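Local coordinates for protein ATP-dependent DNA helicase (Mycobacterium smegmatis, PDB 5V9X) that binds single-stranded DNA and an ATP analogue, and works as an ATP-dependent 3'-to-5' RNA:DNA helicase that probably tracks along the DNA strand, at residues A[194-199]-A[236-241]; A[198-203]-A[828-833]; A[205-210]-A[490-495]; A[546-551]-A[784-789]. All blocks are in the same frame, centred on the assembly; numbering follows the deposited sequence.

Interaction 1 of 4, residues A[194-199]-A[236-241]; sequences HAVAAT and ARFLSG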
loop_
_atom_site.group_PDB
_atom_site.type_symbol
_atom_site.label_atom_id
_atom_site.label_comp_id
_atom_site.label_asym_id
_atom_site.label_seq_id
_atom_site.Cartn_x
_atom_site.Cartn_y
_atom_site.Cartn_z
ATOM N N HIS A 194 -0.828 8.916 -4.425
ATOM C CA HIS A 194 -1.754 8.214 -3.544
ATOM C C HIS A 194 -1.088 7.041 -2.836
ATOM O O HIS A 194 -1.529 6.646 -1.752
ATOM C CB HIS A 194 -2.949 7.703 -4.341
ATOM C CG HIS A 194 -2.631 6.501 -5.167
ATOM N ND1 HIS A 194 -1.863 6.569 -6.310
ATOM C CD2 HIS A 194 -2.945 5.195 -5.002
ATOM C CE1 HIS A 194 -1.733 5.358 -6.822
ATOM N NE2 HIS A 194 -2.381 4.507 -6.048
ATOM N N ALA A 195 -0.039 6.468 -3.429
ATOM C CA ALA A 195 0.568 5.260 -2.885
ATOM C C ALA A 195 1.335 5.505 -1.592
ATOM O O ALA A 195 1.657 4.538 -0.892
ATOM C CB ALA A 195 1.492 4.626 -3.925
ATOM N N VAL A 196 1.639 6.756 -1.259
ATOM C CA VAL A 196 2.366 7.080 -0.037
ATOM C C VAL A 196 1.624 8.065 0.853
ATOM O O VAL A 196 2.037 8.260 2.007
ATOM C CB VAL A 196 3.779 7.623 -0.348
ATOM C CG1 VAL A 196 4.606 6.585 -1.090
ATOM C CG2 VAL A 196 3.686 8.913 -1.150
ATOM N N ALA A 197 0.539 8.676 0.370
ATOM C CA ALA A 197 -0.084 9.782 1.090
ATOM C C ALA A 197 -0.524 9.375 2.491
ATOM O O ALA A 197 -0.390 10.157 3.440
ATOM C CB ALA A 197 -1.275 10.316 0.292
ATOM N N ALA A 198 -1.038 8.155 2.647
ATOM C CA ALA A 198 -1.625 7.715 3.904
ATOM C C ALA A 198 -0.698 6.813 4.710
ATOM O O ALA A 198 -1.170 6.067 5.575
ATOM C CB ALA A 198 -2.954 7.005 3.642
ATOM N N THR A 199 0.608 6.866 4.455
ATOM C CA THR A 199 1.560 5.996 5.131
ATOM C C THR A 199 2.693 6.817 5.729
ATOM O O THR A 199 2.925 7.969 5.350
ATOM C CB THR A 199 2.150 4.946 4.180
ATOM O OG1 THR A 199 2.792 5.603 3.078
ATOM C CG2 THR A 199 1.063 4.020 3.656
ATOM N N ALA A 236 -3.899 16.646 -2.092
ATOM C CA ALA A 236 -3.255 17.909 -2.432
ATOM C C ALA A 236 -2.589 18.536 -1.215
ATOM O O ALA A 236 -1.541 19.180 -1.342
ATOM C CB ALA A 236 -4.275 18.873 -3.038
ATOM N N ARG A 237 -3.181 18.359 -0.031
ATOM C CA ARG A 237 -2.549 18.846 1.190
ATOM C C ARG A 237 -1.288 18.055 1.517
ATOM O O ARG A 237 -0.322 18.618 2.046
ATOM C CB ARG A 237 -3.538 18.780 2.354
ATOM C CG ARG A 237 -3.133 19.613 3.556
ATOM C CD ARG A 237 -4.122 19.465 4.702
ATOM N NE ARG A 237 -3.982 18.182 5.386
ATOM C CZ ARG A 237 -3.046 17.926 6.294
ATOM N NH1 ARG A 237 -2.164 18.863 6.620
ATOM N NH2 ARG A 237 -2.986 16.734 6.876
ATOM N N PHE A 238 -1.274 16.755 1.215
ATOM C CA PHE A 238 -0.058 15.981 1.419
ATOM C C PHE A 238 1.048 16.444 0.482
ATOM O O PHE A 238 2.207 16.565 0.895
ATOM C CB PHE A 238 -0.324 14.490 1.217
ATOM C CG PHE A 238 0.929 13.659 1.189
ATOM C CD1 PHE A 238 1.539 13.271 2.369
ATOM C CD2 PHE A 238 1.508 13.285 -0.012
ATOM C CE1 PHE A 238 2.693 12.520 2.355
ATOM C CE2 PHE A 238 2.669 12.533 -0.035
ATOM C CZ PHE A 238 3.261 12.153 1.153
ATOM N N LEU A 239 0.705 16.706 -0.782
ATOM C CA LEU A 239 1.714 17.051 -1.778
ATOM C C LEU A 239 2.377 18.387 -1.466
ATOM O O LEU A 239 3.606 18.501 -1.528
ATOM C CB LEU A 239 1.081 17.077 -3.170
ATOM C CG LEU A 239 1.897 17.671 -4.319
ATOM C CD1 LEU A 239 3.114 16.815 -4.631
ATOM C CD2 LEU A 239 1.029 17.847 -5.553
ATOM N N SER A 240 1.591 19.404 -1.114
ATOM C CA SER A 240 2.113 20.758 -0.978
ATOM C C SER A 240 2.315 21.201 0.465
ATOM O O SER A 240 3.008 22.197 0.692
ATOM C CB SER A 240 1.185 21.756 -1.673
ATOM O OG SER A 240 0.966 21.398 -3.026
ATOM N N GLY A 241 1.736 20.504 1.437
ATOM C CA GLY A 241 1.805 20.965 2.808
ATOM C C GLY A 241 1.022 22.245 3.014
ATOM O O GLY A 241 -0.203 22.262 2.855
#
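The phenyl ring of Phe238 lies flat against the backbone of Ala197, an example of how a helix and a short helical turn can pack through one aromatic side chain and a small residue. Ala197 CA sits 3.8 Å from the ring centroid and only 2° off the ring normal, a CH-pi contact almost exactly central on one face. Ala197 CB adds a looser touch on the same ring, 4.1 Å from Phe238 CD2. With CG anti to the backbone N (chi1 171°), Phe238 sends its ring out from helix 232-240 to reach this position. Farther along the ring, Val196 CG2 approaches Phe238 CE2 obliquely at 3.9 Å, the two side chains running at about a right angle. Ala206, Val193 and Val456 also touch Phe238, which makes the ring a junction between several elements.

Beyond Ala197 the chain turns into the next helix. Val196 O takes two bonds from Thr199, one from its OG1 at 3.0 Å and one from its N at 3.2 Å, both arriving from the same face of the carbonyl plane. Thr199 is thereby held as the N-cap of helix 200-213.

The short turn 194-197 begins at the histidine of the DEVH sequence, and helix 232-240 follows the SAT sequence. The contact thus joins the segments just after motifs II and III in the first RecA-like domain of a superfamily 2 helicase.

Interaction 2 of 4, residues A[198-203]-A[828-833]; sequences ATKRGA and VRECLQ. With nucleotides of chain B.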
loop_
_atom_site.group_PDB
_atom_site.type_symbol
_atom_site.label_atom_id
_atom_site.label_comp_id
_atom_site.label_asym_id
_atom_site.label_seq_id
_atom_site.Cartn_x
_atom_site.Cartn_y
_atom_site.Cartn_z
ATOM N N ALA A 198 -1.038 8.155 2.647
ATOM C CA ALA A 198 -1.625 7.715 3.904
ATOM C C ALA A 198 -0.698 6.813 4.710
ATOM O O ALA A 198 -1.170 6.067 5.575
ATOM C CB ALA A 198 -2.954 7.005 3.642
ATOM N N THR A 199 0.608 6.866 4.455
ATOM C CA THR A 199 1.560 5.996 5.131
ATOM C C THR A 199 2.693 6.817 5.729
ATOM O O THR A 199 2.925 7.969 5.350
ATOM C CB THR A 199 2.150 4.946 4.180
ATOM O OG1 THR A 199 2.792 5.603 3.078
ATOM C CG2 THR A 199 1.063 4.020 3.656
ATOM N N LYS A 200 3.405 6.195 6.673
ATOM C CA LYS A 200 4.614 6.802 7.215
ATOM C C LYS A 200 5.711 6.914 6.167
ATOM O O LYS A 200 6.651 7.693 6.351
ATOM C CB LYS A 200 5.123 6.003 8.414
ATOM C CG LYS A 200 4.169 5.983 9.590
ATOM C CD LYS A 200 4.822 5.374 10.817
ATOM C CE LYS A 200 3.802 5.156 11.922
ATOM N NZ LYS A 200 4.430 4.652 13.172
ATOM N N ARG A 201 5.619 6.147 5.079
ATOM C CA ARG A 201 6.547 6.333 3.973
ATOM C C ARG A 201 6.362 7.704 3.327
ATOM O O ARG A 201 7.341 8.353 2.945
ATOM C CB ARG A 201 6.362 5.215 2.946
ATOM C CG ARG A 201 7.463 5.136 1.901
ATOM C CD ARG A 201 7.184 4.030 0.900
ATOM N NE ARG A 201 8.204 3.967 -0.142
ATOM C CZ ARG A 201 8.019 3.412 -1.336
ATOM N NH1 ARG A 201 6.845 2.876 -1.645
ATOM N NH2 ARG A 201 9.004 3.399 -2.226
ATOM N N GLY A 202 5.112 8.161 3.206
ATOM C CA GLY A 202 4.853 9.485 2.659
ATOM C C GLY A 202 5.200 10.597 3.625
ATOM O O GLY A 202 5.675 11.661 3.216
ATOM N N ALA A 203 4.959 10.371 4.919
ATOM C CA ALA A 203 5.415 11.322 5.927
ATOM C C ALA A 203 6.930 11.446 5.894
ATOM O O ALA A 203 7.481 12.551 5.986
ATOM C CB ALA A 203 4.939 10.893 7.312
ATOM N N VAL A 828 0.893 3.676 20.423
ATOM C CA VAL A 828 -0.541 3.766 20.682
ATOM C C VAL A 828 -1.222 4.611 19.611
ATOM O O VAL A 828 -2.351 4.322 19.196
ATOM C CB VAL A 828 -0.798 4.324 22.094
ATOM C CG1 VAL A 828 -2.283 4.406 22.371
ATOM C CG2 VAL A 828 -0.131 3.457 23.143
ATOM N N ARG A 829 -0.545 5.661 19.142
ATOM C CA ARG A 829 -1.114 6.512 18.103
ATOM C C ARG A 829 -1.331 5.732 16.810
ATOM O O ARG A 829 -2.378 5.865 16.165
ATOM C CB ARG A 829 -0.200 7.719 17.872
ATOM C CG ARG A 829 -0.872 8.960 17.301
ATOM C CD ARG A 829 -1.052 8.869 15.798
ATOM N NE ARG A 829 0.150 8.396 15.118
ATOM C CZ ARG A 829 0.161 7.937 13.870
ATOM N NH1 ARG A 829 -0.965 7.889 13.172
ATOM N NH2 ARG A 829 1.296 7.521 13.322
ATOM N N GLU A 830 -0.357 4.906 16.416
ATOM C CA GLU A 830 -0.495 4.157 15.170
ATOM C C GLU A 830 -1.582 3.095 15.274
ATOM O O GLU A 830 -2.391 2.939 14.352
ATOM C CB GLU A 830 0.837 3.514 14.781
ATOM C CG GLU A 830 0.745 2.694 13.496
ATOM C CD GLU A 830 2.061 2.063 13.082
ATOM O OE1 GLU A 830 3.041 2.155 13.849
ATOM O OE2 GLU A 830 2.111 1.472 11.983
ATOM N N CYS A 831 -1.617 2.356 16.386
ATOM C CA CYS A 831 -2.608 1.294 16.539
ATOM C C CYS A 831 -4.027 1.846 16.475
ATOM O O CYS A 831 -4.871 1.335 15.730
ATOM C CB CYS A 831 -2.384 0.551 17.859
ATOM S SG CYS A 831 -0.855 -0.408 17.946
ATOM N N LEU A 832 -4.304 2.900 17.244
ATOM C CA LEU A 832 -5.671 3.392 17.369
ATOM C C LEU A 832 -6.120 4.168 16.134
ATOM O O LEU A 832 -7.289 4.084 15.740
ATOM C CB LEU A 832 -5.798 4.266 18.616
ATOM C CG LEU A 832 -5.439 3.638 19.966
ATOM C CD1 LEU A 832 -5.605 4.658 21.077
ATOM C CD2 LEU A 832 -6.286 2.409 20.242
ATOM N N GLN A 833 -5.218 4.927 15.511
ATOM C CA GLN A 833 -5.577 5.789 14.389
ATOM C C GLN A 833 -5.301 5.166 13.028
ATOM O O GLN A 833 -6.122 5.299 12.116
ATOM C CB GLN A 833 -4.831 7.122 14.483
ATOM C CG GLN A 833 -5.132 7.933 15.727
ATOM C CD GLN A 833 -4.427 9.273 15.713
ATOM O OE1 GLN A 833 -3.829 9.662 14.708
ATOM N NE2 GLN A 833 -4.489 9.988 16.830
ATOM P P DG B 9 10.248 -1.520 -5.030
ATOM O OP1 DG B 9 10.231 -0.869 -6.358
ATOM O OP2 DG B 9 10.596 -2.955 -4.907
ATOM O "O5'" DG B 9 11.215 -0.697 -4.070
ATOM C "C5'" DG B 9 10.909 0.654 -3.757
ATOM C "C4'" DG B 9 11.834 1.180 -2.679
ATOM O "O4'" DG B 9 11.494 0.567 -1.410
ATOM C "C3'" DG B 9 13.315 0.900 -2.911
ATOM O "O3'" DG B 9 14.082 2.033 -2.542
ATOM C "C2'" DG B 9 13.598 -0.297 -2.004
ATOM C "C1'" DG B 9 12.624 -0.070 -0.856
ATOM N N9 DG B 9 12.177 -1.308 -0.225
ATOM C C8 DG B 9 11.515 -2.349 -0.829
ATOM N N7 DG B 9 11.235 -3.327 -0.015
ATOM C C5 DG B 9 11.738 -2.909 1.208
ATOM C C6 DG B 9 11.725 -3.558 2.462
ATOM O O6 DG B 9 11.252 -4.666 2.749
ATOM N N1 DG B 9 12.341 -2.789 3.446
ATOM C C2 DG B 9 12.899 -1.548 3.241
ATOM N N2 DG B 9 13.449 -0.958 4.315
ATOM N N3 DG B 9 12.916 -0.928 2.066
ATOM C C4 DG B 9 12.320 -1.667 1.098
#
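Lys200 NZ meets Glu830 OE1 in a salt bridge of 2.9 Å, linking the first turn of helix 200-213 in the RecA-like helicase domain to helix 822-835 in the C-terminal DEAD/H-associated region. The ammonium approaches from above the carboxylate, 73° out of its plane. Both chains are extended beyond CG, so two long arms span backbones whose closest CA atoms are 9.8 Å apart. Arg829 arrives from the direction opposite to Lys200 and offers the edge of its guanidinium, NH2 lying 3.7 Å from Lys200 CE.

That leaves Lys200 NZ and Arg829 NH2 4.3 Å apart, a like-charge approach that the neighbouring acids probably offset. Lys200 NZ has a second salt bridge to Asp462, while Arg829 is paired with Glu826 and Asp834. Bends at chi2 (-81°) and chi3 (-46°) fold the Arg829 chain so that its guanidinium passes over Glu830 CB. Glu830 OE2 is bound in turn by Arg779, and its carboxylate is therefore gripped through both oxygens.

Behind Lys200, the N-cap Thr199 starts the helix, with Ala203 N bonded to Thr199 O. The next residue, Arg201, extends away from helix 822-835 toward the DNA. Glu168 and the carbonyl of Pro105 hold its guanidinium, whose NH2 comes 3.6 Å from C4' of DG9 of chain B.

Interaction 3 of 4, residues A[205-210]-A[490-495]; sequences LALSLE and APFATL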
loop_
_atom_site.group_PDB
_atom_site.type_symbol
_atom_site.label_atom_id
_atom_site.label_comp_id
_atom_site.label_asym_id
_atom_site.label_seq_id
_atom_site.Cartn_x
_atom_site.Cartn_y
_atom_site.Cartn_z
ATOM N N LEU A 205 8.548 10.947 3.162
ATOM C CA LEU A 205 8.723 11.731 1.944
ATOM C C LEU A 205 8.354 13.195 2.163
ATOM O O LEU A 205 8.998 14.092 1.606
ATOM C CB LEU A 205 7.889 11.130 0.812
ATOM C CG LEU A 205 7.766 11.921 -0.496
ATOM C CD1 LEU A 205 9.136 12.296 -1.053
ATOM C CD2 LEU A 205 6.968 11.123 -1.526
ATOM N N ALA A 206 7.321 13.454 2.971
ATOM C CA ALA A 206 6.909 14.830 3.226
ATOM C C ALA A 206 8.026 15.632 3.884
ATOM O O ALA A 206 8.215 16.815 3.579
ATOM C CB ALA A 206 5.653 14.849 4.096
ATOM N N LEU A 207 8.784 15.002 4.785
ATOM C CA LEU A 207 9.873 15.705 5.454
ATOM C C LEU A 207 11.092 15.850 4.550
ATOM O O LEU A 207 11.768 16.884 4.584
ATOM C CB LEU A 207 10.247 14.986 6.750
ATOM C CG LEU A 207 9.240 15.120 7.892
ATOM C CD1 LEU A 207 9.729 14.383 9.127
ATOM C CD2 LEU A 207 8.984 16.586 8.209
ATOM N N SER A 208 11.394 14.825 3.747
ATOM C CA SER A 208 12.485 14.938 2.784
ATOM C C SER A 208 12.291 16.147 1.877
ATOM O O SER A 208 13.237 16.903 1.625
ATOM C CB SER A 208 12.589 13.659 1.949
ATOM O OG SER A 208 13.065 12.571 2.722
ATOM N N LEU A 209 11.062 16.354 1.396
ATOM C CA LEU A 209 10.793 17.476 0.505
ATOM C C LEU A 209 10.949 18.818 1.215
ATOM O O LEU A 209 11.384 19.795 0.593
ATOM C CB LEU A 209 9.392 17.347 -0.092
ATOM C CG LEU A 209 9.167 16.141 -1.010
ATOM C CD1 LEU A 209 7.734 16.113 -1.531
ATOM C CD2 LEU A 209 10.165 16.139 -2.164
ATOM N N GLU A 210 10.604 18.893 2.503
ATOM C CA GLU A 210 10.812 20.139 3.236
ATOM C C GLU A 210 12.293 20.386 3.490
ATOM O O GLU A 210 12.754 21.532 3.445
ATOM C CB GLU A 210 10.035 20.121 4.552
ATOM C CG GLU A 210 8.529 20.277 4.397
ATOM C CD GLU A 210 8.132 21.590 3.736
ATOM O OE1 GLU A 210 7.108 21.608 3.018
ATOM O OE2 GLU A 210 8.837 22.604 3.935
ATOM N N ALA A 490 2.727 18.231 5.715
ATOM C CA ALA A 490 1.335 17.899 6.000
ATOM C C ALA A 490 1.160 17.061 7.270
ATOM O O ALA A 490 0.280 17.378 8.081
ATOM C CB ALA A 490 0.707 17.178 4.805
ATOM N N PRO A 491 1.945 15.995 7.493
ATOM C CA PRO A 491 1.686 15.142 8.666
ATOM C C PRO A 491 2.006 15.799 9.998
ATOM O O PRO A 491 1.666 15.229 11.042
ATOM C CB PRO A 491 2.593 13.924 8.433
ATOM C CG PRO A 491 3.008 14.001 7.007
ATOM C CD PRO A 491 3.061 15.455 6.696
ATOM N N PHE A 492 2.648 16.968 10.002
ATOM C CA PHE A 492 3.040 17.631 11.241
ATOM C C PHE A 492 2.504 19.055 11.327
ATOM O O PHE A 492 3.024 19.863 12.102
ATOM C CB PHE A 492 4.561 17.624 11.386
ATOM C CG PHE A 492 5.166 16.247 11.401
ATOM C CD1 PHE A 492 5.263 15.531 12.583
ATOM C CD2 PHE A 492 5.639 15.670 10.235
ATOM C CE1 PHE A 492 5.820 14.267 12.602
ATOM C CE2 PHE A 492 6.196 14.404 10.246
ATOM C CZ PHE A 492 6.288 13.703 11.432
ATOM N N ALA A 493 1.463 19.373 10.553
ATOM C CA ALA A 493 0.920 20.726 10.534
ATOM C C ALA A 493 0.364 21.157 11.885
ATOM O O ALA A 493 0.202 22.360 12.119
ATOM C CB ALA A 493 -0.168 20.834 9.464
ATOM N N THR A 494 0.060 20.211 12.778
ATOM C CA THR A 494 -0.456 20.530 14.106
ATOM C C THR A 494 0.437 19.991 15.219
ATOM O O THR A 494 -0.018 19.857 16.359
ATOM C CB THR A 494 -1.878 19.992 14.282
ATOM O OG1 THR A 494 -1.836 18.564 14.403
ATOM C CG2 THR A 494 -2.753 20.378 13.096
ATOM N N LEU A 495 1.692 19.682 14.914
ATOM C CA LEU A 495 2.599 19.089 15.890
ATOM C C LEU A 495 2.775 20.009 17.095
ATOM O O LEU A 495 3.255 21.143 16.934
ATOM C CB LEU A 495 3.953 18.805 15.244
ATOM C CG LEU A 495 5.041 18.199 16.135
ATOM C CD1 LEU A 495 4.604 16.852 16.689
ATOM C CD2 LEU A 495 6.348 18.064 15.368
#
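Leu207 reaches from helix 200-213 onto the ring of Phe492, and its atoms come closer step by step. CB stays back, 5.4 Å from Phe492 CE2. The first torsion (chi1 -72°) then sets CG anti to the carbonyl carbon, which swings the branch point across the gap to 3.9 Å from the same CE2. Both methyls then touch the same side of the ring. CD1 comes closest, 3.7 Å from CE2 and also near CZ, whereas CD2 settles 4.0 Å from Phe492 CD2 and close to CE2 as well. The leucine and phenylalanine side chains cross at about a right angle, and CD1 meets the ring obliquely. Val486 touches both side chains, with His467 also against Leu207, and Leu464 and Pro460 against Phe492.

Here a helix of the first RecA-like domain is covered by the connection between helices 479-488 and 497-508, in the winged-helix region of this Lhr helicase. The connection is irregular but not slack: two type I turns overlap, Ala490 to Ala493 and Phe492 to Leu495, the second closed by Leu495 N to Phe492 O at 3.1 Å. Pro491 and Phe492 are the central residues of the first turn, and both point toward the helix.

One residue before Leu207, the methyl of Ala206 packs beside the proline ring, CB lying 3.7 Å from Pro491 CD and slightly farther from CG. The backbone approaches closely at this point, with Ala206 CA 6.9 Å from Ala490 CA. Arg237 NH1, on helix 232-240, donates to the carbonyl of Ala490.

Interaction 4 of 4, residues A[546-551]-A[784-789]; sequences GGAIPD and AARALL. With nucleotides of chain B.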
loop_
_atom_site.group_PDB
_atom_site.type_symbol
_atom_site.label_atom_id
_atom_site.label_comp_id
_atom_site.label_asym_id
_atom_site.label_seq_id
_atom_site.Cartn_x
_atom_site.Cartn_y
_atom_site.Cartn_z
ATOM N N GLY A 546 17.005 2.316 6.241
ATOM C CA GLY A 546 16.047 1.755 5.317
ATOM C C GLY A 546 14.778 2.557 5.139
ATOM O O GLY A 546 13.936 2.175 4.318
ATOM N N GLY A 547 14.607 3.649 5.881
ATOM C CA GLY A 547 13.445 4.499 5.715
ATOM C C GLY A 547 12.300 4.171 6.649
ATOM O O GLY A 547 12.512 3.905 7.836
ATOM N N ALA A 548 11.075 4.186 6.123
ATOM C CA ALA A 548 9.886 3.965 6.935
ATOM C C ALA A 548 9.346 2.545 6.855
ATOM O O ALA A 548 8.623 2.126 7.766
ATOM C CB ALA A 548 8.777 4.941 6.528
ATOM N N ILE A 549 9.669 1.801 5.805
ATOM C CA ILE A 549 9.139 0.439 5.668
ATOM C C ILE A 549 9.692 -0.431 6.791
ATOM O O ILE A 549 10.916 -0.457 7.006
ATOM C CB ILE A 549 9.493 -0.135 4.296
ATOM C CG1 ILE A 549 8.740 0.621 3.197
ATOM C CG2 ILE A 549 9.164 -1.621 4.239
ATOM C CD1 ILE A 549 9.132 0.215 1.793
ATOM N N PRO A 550 8.849 -1.143 7.532
ATOM C CA PRO A 550 9.336 -1.907 8.683
ATOM C C PRO A 550 9.891 -3.267 8.295
ATOM O O PRO A 550 9.523 -3.860 7.278
ATOM C CB PRO A 550 8.080 -2.060 9.548
ATOM C CG PRO A 550 6.966 -2.082 8.556
ATOM C CD PRO A 550 7.378 -1.155 7.439
ATOM N N ASP A 551 10.794 -3.762 9.139
ATOM C CA ASP A 551 11.280 -5.135 9.043
ATOM C C ASP A 551 10.203 -6.056 9.597
ATOM O O ASP A 551 10.001 -6.136 10.811
ATOM C CB ASP A 551 12.588 -5.308 9.805
ATOM C CG ASP A 551 13.788 -4.783 9.041
ATOM O OD1 ASP A 551 13.618 -4.354 7.881
ATOM O OD2 ASP A 551 14.906 -4.805 9.602
ATOM N N ALA A 784 10.211 1.827 17.537
ATOM C CA ALA A 784 11.504 2.036 18.182
ATOM C C ALA A 784 12.646 1.940 17.178
ATOM O O ALA A 784 13.580 2.750 17.208
ATOM C CB ALA A 784 11.698 1.026 19.314
ATOM N N ALA A 785 12.584 0.958 16.274
ATOM C CA ALA A 785 13.635 0.806 15.275
ATOM C C ALA A 785 13.622 1.955 14.275
ATOM O O ALA A 785 14.682 2.478 13.911
ATOM C CB ALA A 785 13.485 -0.533 14.555
ATOM N N ARG A 786 12.433 2.363 13.823
ATOM C CA ARG A 786 12.341 3.459 12.862
ATOM C C ARG A 786 12.865 4.763 13.454
ATOM O O ARG A 786 13.467 5.574 12.739
ATOM C CB ARG A 786 10.892 3.619 12.391
ATOM C CG ARG A 786 10.700 4.627 11.266
ATOM C CD ARG A 786 9.296 4.567 10.672
ATOM N NE ARG A 786 8.372 3.780 11.483
ATOM C CZ ARG A 786 7.682 2.736 11.032
ATOM N NH1 ARG A 786 7.798 2.359 9.768
ATOM N NH2 ARG A 786 6.863 2.075 11.840
ATOM N N ALA A 787 12.662 4.975 14.757
ATOM C CA ALA A 787 13.201 6.144 15.443
ATOM C C ALA A 787 14.700 6.042 15.705
ATOM O O ALA A 787 15.267 6.982 16.274
ATOM C CB ALA A 787 12.462 6.366 16.765
ATOM N N LEU A 788 15.340 4.934 15.319
ATOM C CA LEU A 788 16.781 4.729 15.460
ATOM C C LEU A 788 17.224 4.684 16.922
ATOM O O LEU A 788 18.314 5.149 17.260
ATOM C CB LEU A 788 17.575 5.801 14.700
ATOM C CG LEU A 788 17.224 6.001 13.226
ATOM C CD1 LEU A 788 17.943 7.219 12.661
ATOM C CD2 LEU A 788 17.566 4.754 12.433
ATOM N N LEU A 789 16.394 4.114 17.796
ATOM C CA LEU A 789 16.687 4.071 19.222
ATOM C C LEU A 789 17.152 2.708 19.713
ATOM O O LEU A 789 17.766 2.634 20.784
ATOM C CB LEU A 789 15.451 4.487 20.027
ATOM C CG LEU A 789 14.942 5.903 19.772
ATOM C CD1 LEU A 789 13.688 6.151 20.577
ATOM C CD2 LEU A 789 16.008 6.927 20.119
ATOM P P DG B 9 10.248 -1.520 -5.030
ATOM O OP1 DG B 9 10.231 -0.869 -6.358
ATOM O OP2 DG B 9 10.596 -2.955 -4.907
ATOM O "O5'" DG B 9 11.215 -0.697 -4.070
ATOM C "C5'" DG B 9 10.909 0.654 -3.757
ATOM C "C4'" DG B 9 11.834 1.180 -2.679
ATOM O "O4'" DG B 9 11.494 0.567 -1.410
ATOM C "C3'" DG B 9 13.315 0.900 -2.911
ATOM O "O3'" DG B 9 14.082 2.033 -2.542
ATOM C "C2'" DG B 9 13.598 -0.297 -2.004
ATOM C "C1'" DG B 9 12.624 -0.070 -0.856
ATOM N N9 DG B 9 12.177 -1.308 -0.225
ATOM C C8 DG B 9 11.515 -2.349 -0.829
ATOM N N7 DG B 9 11.235 -3.327 -0.015
ATOM C C5 DG B 9 11.738 -2.909 1.208
ATOM C C6 DG B 9 11.725 -3.558 2.462
ATOM O O6 DG B 9 11.252 -4.666 2.749
ATOM N N1 DG B 9 12.341 -2.789 3.446
ATOM C C2 DG B 9 12.899 -1.548 3.241
ATOM N N2 DG B 9 13.449 -0.958 4.315
ATOM N N3 DG B 9 12.916 -0.928 2.066
ATOM C C4 DG B 9 12.320 -1.667 1.098
ATOM P P DT B 8 7.941 -6.524 -3.509
ATOM O OP1 DT B 8 8.250 -6.922 -4.898
ATOM O OP2 DT B 8 8.731 -7.093 -2.395
ATOM O "O5'" DT B 8 8.006 -4.931 -3.398
ATOM C "C5'" DT B 8 7.104 -4.128 -4.154
ATOM C "C4'" DT B 8 7.033 -2.720 -3.591
ATOM O "O4'" DT B 8 6.327 -2.727 -2.339
ATOM C "C3'" DT B 8 8.381 -2.089 -3.277
ATOM O "O3'" DT B 8 8.797 -1.301 -4.377
ATOM C "C2'" DT B 8 8.113 -1.223 -2.028
ATOM C "C1'" DT B 8 6.668 -1.560 -1.640
ATOM N N1 DT B 8 6.478 -1.811 -0.182
ATOM C C2 DT B 8 5.711 -0.939 0.554
ATOM O O2 DT B 8 5.170 0.040 0.076
ATOM N N3 DT B 8 5.597 -1.257 1.881
ATOM C C4 DT B 8 6.164 -2.339 2.533
ATOM O O4 DT B 8 6.003 -2.540 3.733
ATOM C C5 DT B 8 6.958 -3.213 1.702
ATOM C C7 DT B 8 7.621 -4.419 2.295
ATOM C C6 DT B 8 7.074 -2.910 0.401
#
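Arg786 and Ala548 meet where the C-terminal end of helix 774-786 comes up behind a DNA-contacting loop of the winged-helix region. Contact between the two protein segments is chiefly van der Waals packing of the arginine's aliphatic chain. This part of Arg786 runs past the loop backbone, CD lying 3.8 Å from Ala548 CA and CG lying 3.9 Å from Gly547 O. The Ala548 methyl joins more loosely, and Ala548 CA also sits at the guanidinium edge, in plane. With CG anti to the backbone N (chi1 -173°), the arginine leaves its helix pointing toward the loop, then bends at chi3.

Polar bonds fix the surroundings. Arg786 NE makes a salt bridge with Asp462, and Gln466 NE2 bonds to the carbonyl oxygens of both Gly547 and Arg786, tying loop and helix end to helix 461-471. The helix itself finishes in a Schellman motif: Leu788, with positive phi, donates from N to Ala785 O at 2.9 Å, and Leu789 N reaches back to Ala784 O.

Contacts with DNA occupy the other side of the loop. Gly546 and Gly547 both have positive phi, and Gly546 O accepts a hydrogen bond of 3.2 Å from N2 of DG9 of chain B, with an N-H...O angle of 156°. Ile549 supplies van der Waals contact: it turns away from Arg786 and enters between two successive bases of the bound strand. Its CG2 lies 3.5 Å from DG9 N1, and its CD1 is 3.8 Å from both C4 of DG9 and C2 of DT8, all of chain B.

All four contacts are buried, yet their chemistry changes with position. Interactions 1 and 3 are apolar and lie side by side, centres about 10 Å apart. Interaction 1 works within the RecA-like domain, interaction 3 between that domain and the winged-helix region, and Arg237 with Ala490 bridges them. Interactions 2 and 3 share helix 200-213, which presents a charged first turn to the C-terminal region and a leucine-alanine surface farther on. Interactions 2 and 4 meet where the Ala548 methyl packs on the backbone of Lys200 and Arg201; Asp462 serves both, binding Lys200 in one and Arg786 in the other. Both also border DG9 of chain B, whereas interaction 3 stays about 11 Å from DNA at the nearest atoms.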